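Local coordinates for protein acetyltransferase (Klebsiella pneumoniae, PDB 5XUN) that probably transfers the acetyl group of acetyl-CoA to glycyl-tRNA(Gly), acting as the toxin of a type II toxin-antitoxin system, at residues Gly73-Pro76 with Gln80-Lys83; Ser68-Gly73 with Leu160-Thr165; Arg46-Val51 with Val113-Arg118. The protein carries 1 engineered substitution. All coordinates share one frame; numbering follows the deposited sequence.

Interaction 1: residues Gly73-Pro76 with Gln80-Lys83; sequences GMLP and QQKK
The carboxamide of Gln81 lies with one face over Gly73, and its NE2 donates to Leu75 O, which is tilted out of the amide plane. The contact closes a turn in the GNAT fold. Here the chain leaves strand 59-71 and enters the short helix 78-83, on its way to the neighbouring antiparallel strand 88-99. Gly73 CA sits 3.9 Å from Gln81 CD, almost straight above the amide plane. Gly73 O also lies on this side of the plane. It is 3.5 Å from Gln81 NE2, but the N-H bonds do not point at it, and the pair is not hydrogen-bonded.

The hydrogen bond goes to Leu75 instead. Gln81 NE2 gives the N-H on its CG side to Leu75 O at 2.7 Å. This bond is short but bent, with 135° at the hydrogen. Leu75 O is tilted 16° out of the amide plane. The Gln81 chain is extended beyond CG, which carries the amide across from the helix to the turn. Its CG packs on Leu75 CB at 3.8 Å on the way.

Leu75 also meets the helix one residue earlier. Its CD2 presses on Gln80 CB at 3.4 Å, and the two side chains cross at about a right angle. The first torsion of Leu75 is -108°, well away from a staggered value, consistent with a tight fit. The bend of Gln80 at its second torsion leads its amide away from the turn. Tyr130 touches both Leu75 and Gln80. Gln80 N is bonded to Ser77 OG at the start of the helix.

A water completes the join on the amide's other N-H, the one beside OE1: it accepts from Gln81 NE2 at 3.1 Å and donates to Gly73 O at 3.0 Å.

Interaction 2: residues Ser68-Gly73 with Leu160-Thr165; sequences SCFERG and LLFYPT
Phe70 and Phe162 bring their rings together obliquely, neither stacked nor edge-to-face. The planes are inclined at 53° and the centroids are 5.0 Å apart. Seen from Phe162, the partner lies over one face. Phe70 CZ stands 3.6 Å above that plane, displaced toward the ring's rim. The closest approach is between Phe70 CE1 and Phe162 CE1, at 3.5 Å. Phe162 CD1 is also near, 3.8 Å from Phe70 CZ. The outer end of one ring therefore bears on one side of the other.

Phe162 holds CG trans to its backbone N (chi1 178°), and its ring extends from strand 160-164 toward strand 59-71. Phe70 takes the less common setting, with CG between the backbone N and the carbonyl carbon (chi1 68°), which turns its ring toward Phe162. The side chains cross at about a right angle. The contact is purely apolar and buried.

Other groups complete the cluster. Phe133 meets the Phe70 ring at a shallower angle, and Leu75 also touches Phe70. Leu153 packs on Phe162. Near the other side of strand 59-71, Cys69 packs on Cys69 of the second subunit.

The two strands are not neighbours. Strands 88-99 and 131-135 lie between them in the sheet order. Yet Phe70 CA and Phe162 CA are only 10.1 Å apart. This is a short span for strands three places apart, consistent with a strongly curved or twisted sheet. The mixed sheet is that of the GNAT fold, and here it brings two rings from non-adjacent strands together.

Interaction 3: residues Arg46-Val51 with Val113-Arg118; sequences RGYALV and VAHVMR
His115 ND1 is hydrogen-bonded to Tyr63 OH, and its ring meets Tyr48 through the neighbouring carbon, CE1. That carbon makes the closest approach. It lies 3.8 Å from Tyr48 CD2 and 4.1 Å from Tyr48 CE2. The rings are oblique to each other, with planes at 58° and centroids 5.6 Å apart. They form neither a stack nor an edge-to-face pair.

The contact joins strand 46-51 to helix 108-126, which packs on the central sheet of the GNAT fold. In this family the N-terminal end of the equivalent helix follows the loop that holds the pyrophosphate of the cofactor. The side chain of His115 is about 12 Å from the bound acetyl-CoA, so the contact does not touch the cofactor. It is packing between strand and helix.

His115 has CG opposite its backbone N (chi1 -171°), which carries the imidazole off the helix toward the strand. Tyr48 has CG beside its own N, opposite the carbonyl carbon (chi1 -63°), and its ring rises from the sheet to meet it. The two side chains cross at about a right angle.

Tyr63, on strand 59-71, serves both partners. Its ring stacks on Tyr48 while its hydroxyl holds His115. Ile7 of strand 6-9 touches His115, and Val119 of the helix packs on Tyr48.

The chemistry is thus divided. Carbon atoms of the two rings make the contact. His115 ND1 and Tyr48 OH bond to other residues. The bond to Tyr63 OH probably restrains the rotation of the imidazole, and Tyr48 OH ties the strand to Ala126 O of the second subunit.

Overall arrangement
Interactions 1 and 2 are close neighbours, 9 Å apart between centres, and share Gly73. Leu75 CD1 packs on Phe70 CE2 at 3.3 Å, so the turn of interaction 1 lies against the aromatic pair of interaction 2. Interaction 1 is partly exposed and far from the chain's centre, and it uses amide, carbonyl and water bonds. Interaction 2 is buried and apolar. Interaction 3 lies nearest the chain's centre and pairs a strand with a helix. Its rings touch through carbon, while His115 ND1 and Tyr48 OH bond to other residues. Interactions 2 and 3 reach the same sheet, meet at Tyr163 and Met117, and both adjoin the second subunit. Interactions 1 and 3 do not touch.

Interaction 1: residues Gly73-Pro76 with Gln80-Lys83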
# COMPACT_ATOMS: atom_id res chain seq x y z
N GLY B 73 -5.67 9.38 14.96
CA GLY B 73 -5.39 10.01 16.23
C GLY B 73 -3.96 9.87 16.71
O GLY B 73 -3.52 10.65 17.56
N MET B 74 -3.21 8.91 16.17
CA MET B 74 -1.82 8.72 16.58
C MET B 74 -0.92 9.85 16.09
O MET B 74 0.19 10.01 16.62
CB MET B 74 -1.29 7.39 16.06
CG MET B 74 -2.15 6.18 16.40
SD MET B 74 -1.30 4.66 15.92
CE MET B 74 -2.16 3.45 16.92
N LEU B 75 -1.36 10.61 15.10
CA LEU B 75 -0.56 11.71 14.58
C LEU B 75 -0.35 12.78 15.66
O LEU B 75 -1.31 13.15 16.35
CB LEU B 75 -1.25 12.33 13.37
CG LEU B 75 -0.69 12.12 11.96
CD1 LEU B 75 -0.42 10.66 11.67
CD2 LEU B 75 -1.61 12.71 10.93
N PRO B 76 0.86 13.29 15.83
CA PRO B 76 1.07 14.34 16.84
C PRO B 76 0.45 15.67 16.44
O PRO B 76 -0.04 16.40 17.31
CB PRO B 76 2.60 14.45 16.93
CG PRO B 76 3.11 13.86 15.67
CD PRO B 76 2.12 12.83 15.23
N GLN B 80 -2.40 18.04 10.99
CA GLN B 80 -2.36 16.94 10.05
C GLN B 80 -3.59 16.09 10.21
O GLN B 80 -4.14 15.66 9.22
CB GLN B 80 -1.15 16.03 10.20
CG GLN B 80 0.18 16.69 10.28
CD GLN B 80 0.78 17.09 8.98
OE1 GLN B 80 0.14 17.74 8.15
NE2 GLN B 80 2.07 16.79 8.81
N GLN B 81 -4.01 15.87 11.46
CA GLN B 81 -5.20 15.05 11.70
C GLN B 81 -6.42 15.62 10.99
O GLN B 81 -7.22 14.87 10.42
CB GLN B 81 -5.48 14.94 13.19
CG GLN B 81 -4.67 13.87 13.91
CD GLN B 81 -4.98 13.82 15.38
OE1 GLN B 81 -6.15 13.76 15.78
NE2 GLN B 81 -3.95 13.83 16.21
N LYS B 82 -6.60 16.95 11.03
CA LYS B 82 -7.73 17.57 10.35
C LYS B 82 -7.70 17.35 8.85
O LYS B 82 -8.75 17.42 8.20
CB LYS B 82 -7.79 19.06 10.67
CG LYS B 82 -8.09 19.39 12.12
CD LYS B 82 -8.68 20.78 12.24
CE LYS B 82 -8.91 21.17 13.69
NZ LYS B 82 -9.31 22.60 13.81
N LYS B 83 -6.52 17.11 8.28
CA LYS B 83 -6.41 16.81 6.86
C LYS B 83 -6.79 15.37 6.53
O LYS B 83 -7.02 15.06 5.36
CB LYS B 83 -4.98 17.09 6.36
O HOH W 1 -4.64 12.93 19.13

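Interaction 2: residues Ser68-Gly73 with Leu160-Thr165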
# COMPACT_ATOMS: atom_id res chain seq x y z
N SER B 68 -0.61 -0.96 4.77
CA SER B 68 -1.23 -0.86 6.08
C SER B 68 -1.99 0.45 6.17
O SER B 68 -2.04 1.22 5.21
CB SER B 68 -0.18 -0.95 7.20
OG SER B 68 0.73 0.13 7.11
N CYS B 69 -2.61 0.66 7.32
CA CYS B 69 -3.14 1.96 7.71
C CYS B 69 -3.08 2.02 9.23
O CYS B 69 -2.89 1.01 9.90
CB CYS B 69 -4.56 2.19 7.18
SG CYS B 69 -5.80 0.97 7.68
N PHE B 70 -3.23 3.23 9.76
CA PHE B 70 -3.12 3.43 11.20
C PHE B 70 -4.06 4.56 11.61
O PHE B 70 -4.41 5.42 10.80
CB PHE B 70 -1.68 3.73 11.62
CG PHE B 70 -1.16 5.06 11.13
CD1 PHE B 70 -0.60 5.18 9.87
CD2 PHE B 70 -1.18 6.17 11.96
CE1 PHE B 70 -0.11 6.40 9.43
CE2 PHE B 70 -0.69 7.39 11.53
CZ PHE B 70 -0.15 7.50 10.27
N GLU B 71 -4.46 4.52 12.88
CA GLU B 71 -5.46 5.45 13.40
C GLU B 71 -4.99 6.89 13.26
O GLU B 71 -3.87 7.24 13.64
CB GLU B 71 -5.77 5.15 14.86
CG GLU B 71 -6.64 3.92 15.06
CD GLU B 71 -7.25 3.85 16.45
OE1 GLU B 71 -7.37 4.91 17.10
OE2 GLU B 71 -7.62 2.74 16.88
N ARG B 72 -5.86 7.74 12.71
CA ARG B 72 -5.54 9.15 12.52
C ARG B 72 -5.13 9.82 13.83
O ARG B 72 -4.28 10.72 13.82
CB ARG B 72 -6.74 9.85 11.89
CG ARG B 72 -6.89 11.32 12.23
CD ARG B 72 -8.21 11.87 11.72
NE ARG B 72 -9.37 11.18 12.28
CZ ARG B 72 -10.62 11.39 11.87
NH1 ARG B 72 -10.87 12.25 10.90
NH2 ARG B 72 -11.62 10.72 12.43
N GLY B 73 -5.67 9.38 14.96
CA GLY B 73 -5.39 10.01 16.23
C GLY B 73 -3.96 9.87 16.71
O GLY B 73 -3.52 10.65 17.56
N LEU B 160 5.66 3.36 18.41
CA LEU B 160 5.08 3.61 17.10
C LEU B 160 5.68 4.88 16.53
O LEU B 160 5.57 5.95 17.13
CB LEU B 160 3.56 3.72 17.19
CG LEU B 160 2.86 2.61 17.98
CD1 LEU B 160 1.36 2.84 18.03
CD2 LEU B 160 3.18 1.23 17.42
N LEU B 161 6.33 4.76 15.37
CA LEU B 161 6.99 5.87 14.71
C LEU B 161 6.47 5.97 13.28
O LEU B 161 5.81 5.06 12.77
CB LEU B 161 8.52 5.73 14.71
CG LEU B 161 9.15 5.46 16.08
CD1 LEU B 161 10.65 5.25 15.95
CD2 LEU B 161 8.85 6.60 17.05
N PHE B 162 6.77 7.09 12.63
CA PHE B 162 6.14 7.41 11.36
C PHE B 162 7.05 8.36 10.59
O PHE B 162 7.63 9.27 11.18
CB PHE B 162 4.77 8.06 11.60
CG PHE B 162 4.05 8.47 10.34
CD1 PHE B 162 3.53 7.52 9.48
CD2 PHE B 162 3.89 9.81 10.04
CE1 PHE B 162 2.86 7.90 8.33
CE2 PHE B 162 3.22 10.20 8.89
CZ PHE B 162 2.71 9.24 8.03
N TYR B 163 7.16 8.14 9.29
CA TYR B 163 7.90 9.04 8.43
C TYR B 163 6.98 9.46 7.29
O TYR B 163 6.61 8.62 6.45
CB TYR B 163 9.17 8.38 7.89
CG TYR B 163 10.21 9.35 7.38
CD1 TYR B 163 10.12 9.87 6.10
CD2 TYR B 163 11.28 9.74 8.17
CE1 TYR B 163 11.07 10.74 5.61
CE2 TYR B 163 12.24 10.62 7.70
CZ TYR B 163 12.13 11.12 6.41
OH TYR B 163 13.08 11.99 5.92
N PRO B 164 6.57 10.74 7.23
CA PRO B 164 5.54 11.13 6.26
C PRO B 164 6.04 11.13 4.82
O PRO B 164 7.18 11.48 4.53
CB PRO B 164 5.15 12.55 6.70
CG PRO B 164 6.20 13.00 7.64
CD PRO B 164 7.03 11.84 8.08
N THR B 165 5.14 10.70 3.92
CA THR B 165 5.40 10.80 2.48
C THR B 165 5.80 12.21 2.08
O THR B 165 6.65 12.40 1.20
CB THR B 165 4.15 10.36 1.71
OG1 THR B 165 3.87 8.98 1.99
CG2 THR B 165 4.31 10.54 0.22

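Interaction 3: residues Arg46-Val51 with Val113-Arg118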
# COMPACT_ATOMS: atom_id res chain seq x y z
N ARG B 46 6.61 -7.91 0.99
CA ARG B 46 7.64 -8.06 -0.02
C ARG B 46 8.99 -7.82 0.64
O ARG B 46 9.14 -6.91 1.47
CB ARG B 46 7.43 -7.10 -1.20
CG ARG B 46 6.11 -7.34 -1.93
CD ARG B 46 6.00 -8.77 -2.46
NE ARG B 46 6.68 -8.93 -3.73
CZ ARG B 46 6.73 -10.08 -4.41
NH1 ARG B 46 6.14 -11.16 -3.93
NH2 ARG B 46 7.38 -10.16 -5.56
N GLY B 47 9.95 -8.67 0.30
CA GLY B 47 11.23 -8.72 0.99
C GLY B 47 12.37 -8.22 0.13
O GLY B 47 12.42 -8.49 -1.07
N TYR B 48 13.32 -7.54 0.76
CA TYR B 48 14.50 -7.02 0.09
C TYR B 48 15.71 -7.47 0.88
O TYR B 48 15.66 -7.59 2.11
CB TYR B 48 14.47 -5.49 -0.02
CG TYR B 48 13.31 -4.98 -0.85
CD1 TYR B 48 12.03 -4.90 -0.32
CD2 TYR B 48 13.50 -4.60 -2.18
CE1 TYR B 48 10.96 -4.45 -1.09
CE2 TYR B 48 12.43 -4.14 -2.96
CZ TYR B 48 11.17 -4.07 -2.40
OH TYR B 48 10.09 -3.63 -3.15
N ALA B 49 16.81 -7.74 0.18
CA ALA B 49 18.00 -8.27 0.83
C ALA B 49 19.24 -7.45 0.48
O ALA B 49 19.40 -7.01 -0.67
CB ALA B 49 18.22 -9.73 0.45
N LEU B 50 20.11 -7.30 1.46
CA LEU B 50 21.44 -6.71 1.29
C LEU B 50 22.43 -7.86 1.16
O LEU B 50 22.54 -8.69 2.07
CB LEU B 50 21.78 -5.83 2.49
CG LEU B 50 23.19 -5.25 2.64
CD1 LEU B 50 23.43 -4.18 1.60
CD2 LEU B 50 23.37 -4.70 4.04
N VAL B 51 23.11 -7.94 0.01
CA VAL B 51 23.80 -9.16 -0.39
C VAL B 51 25.20 -8.83 -0.89
O VAL B 51 25.46 -7.74 -1.41
CB VAL B 51 23.01 -9.94 -1.48
CG1 VAL B 51 21.61 -10.29 -0.99
CG2 VAL B 51 22.94 -9.14 -2.77
N VAL B 113 17.30 1.85 5.02
CA VAL B 113 16.17 2.76 5.20
C VAL B 113 16.05 3.72 4.01
O VAL B 113 14.94 4.06 3.58
CB VAL B 113 16.31 3.52 6.53
CG1 VAL B 113 15.24 4.59 6.65
CG2 VAL B 113 16.23 2.54 7.69
N ALA B 114 17.18 4.19 3.48
CA ALA B 114 17.12 5.04 2.29
C ALA B 114 16.51 4.28 1.12
O ALA B 114 15.69 4.83 0.37
CB ALA B 114 18.51 5.55 1.92
N HIS B 115 16.87 3.00 0.96
CA HIS B 115 16.26 2.19 -0.08
C HIS B 115 14.77 1.99 0.17
O HIS B 115 13.97 2.02 -0.78
CB HIS B 115 17.00 0.85 -0.18
CG HIS B 115 16.59 0.03 -1.35
ND1 HIS B 115 15.43 -0.71 -1.38
CD2 HIS B 115 17.20 -0.17 -2.55
CE1 HIS B 115 15.34 -1.34 -2.54
NE2 HIS B 115 16.39 -1.01 -3.27
N VAL B 116 14.38 1.77 1.43
CA VAL B 116 12.96 1.71 1.78
C VAL B 116 12.25 2.96 1.31
O VAL B 116 11.16 2.90 0.72
CB VAL B 116 12.78 1.53 3.30
CG1 VAL B 116 11.29 1.68 3.68
CG2 VAL B 116 13.37 0.20 3.77
N MET B 117 12.84 4.13 1.59
CA MET B 117 12.20 5.40 1.24
C MET B 117 11.93 5.49 -0.25
O MET B 117 10.87 5.96 -0.67
CB MET B 117 13.07 6.57 1.69
CG MET B 117 13.26 6.69 3.18
SD MET B 117 11.69 6.59 4.04
CE MET B 117 12.23 6.92 5.72
N ARG B 118 12.88 5.06 -1.07
CA ARG B 118 12.71 5.14 -2.51
C ARG B 118 11.59 4.22 -2.99
O ARG B 118 10.83 4.57 -3.90
CB ARG B 118 14.02 4.82 -3.22
CG ARG B 118 13.94 4.91 -4.73
CD ARG B 118 15.28 4.62 -5.38
NE ARG B 118 16.25 5.69 -5.17
CZ ARG B 118 16.22 6.85 -5.81
NH1 ARG B 118 15.27 7.11 -6.70
NH2 ARG B 118 17.15 7.77 -5.56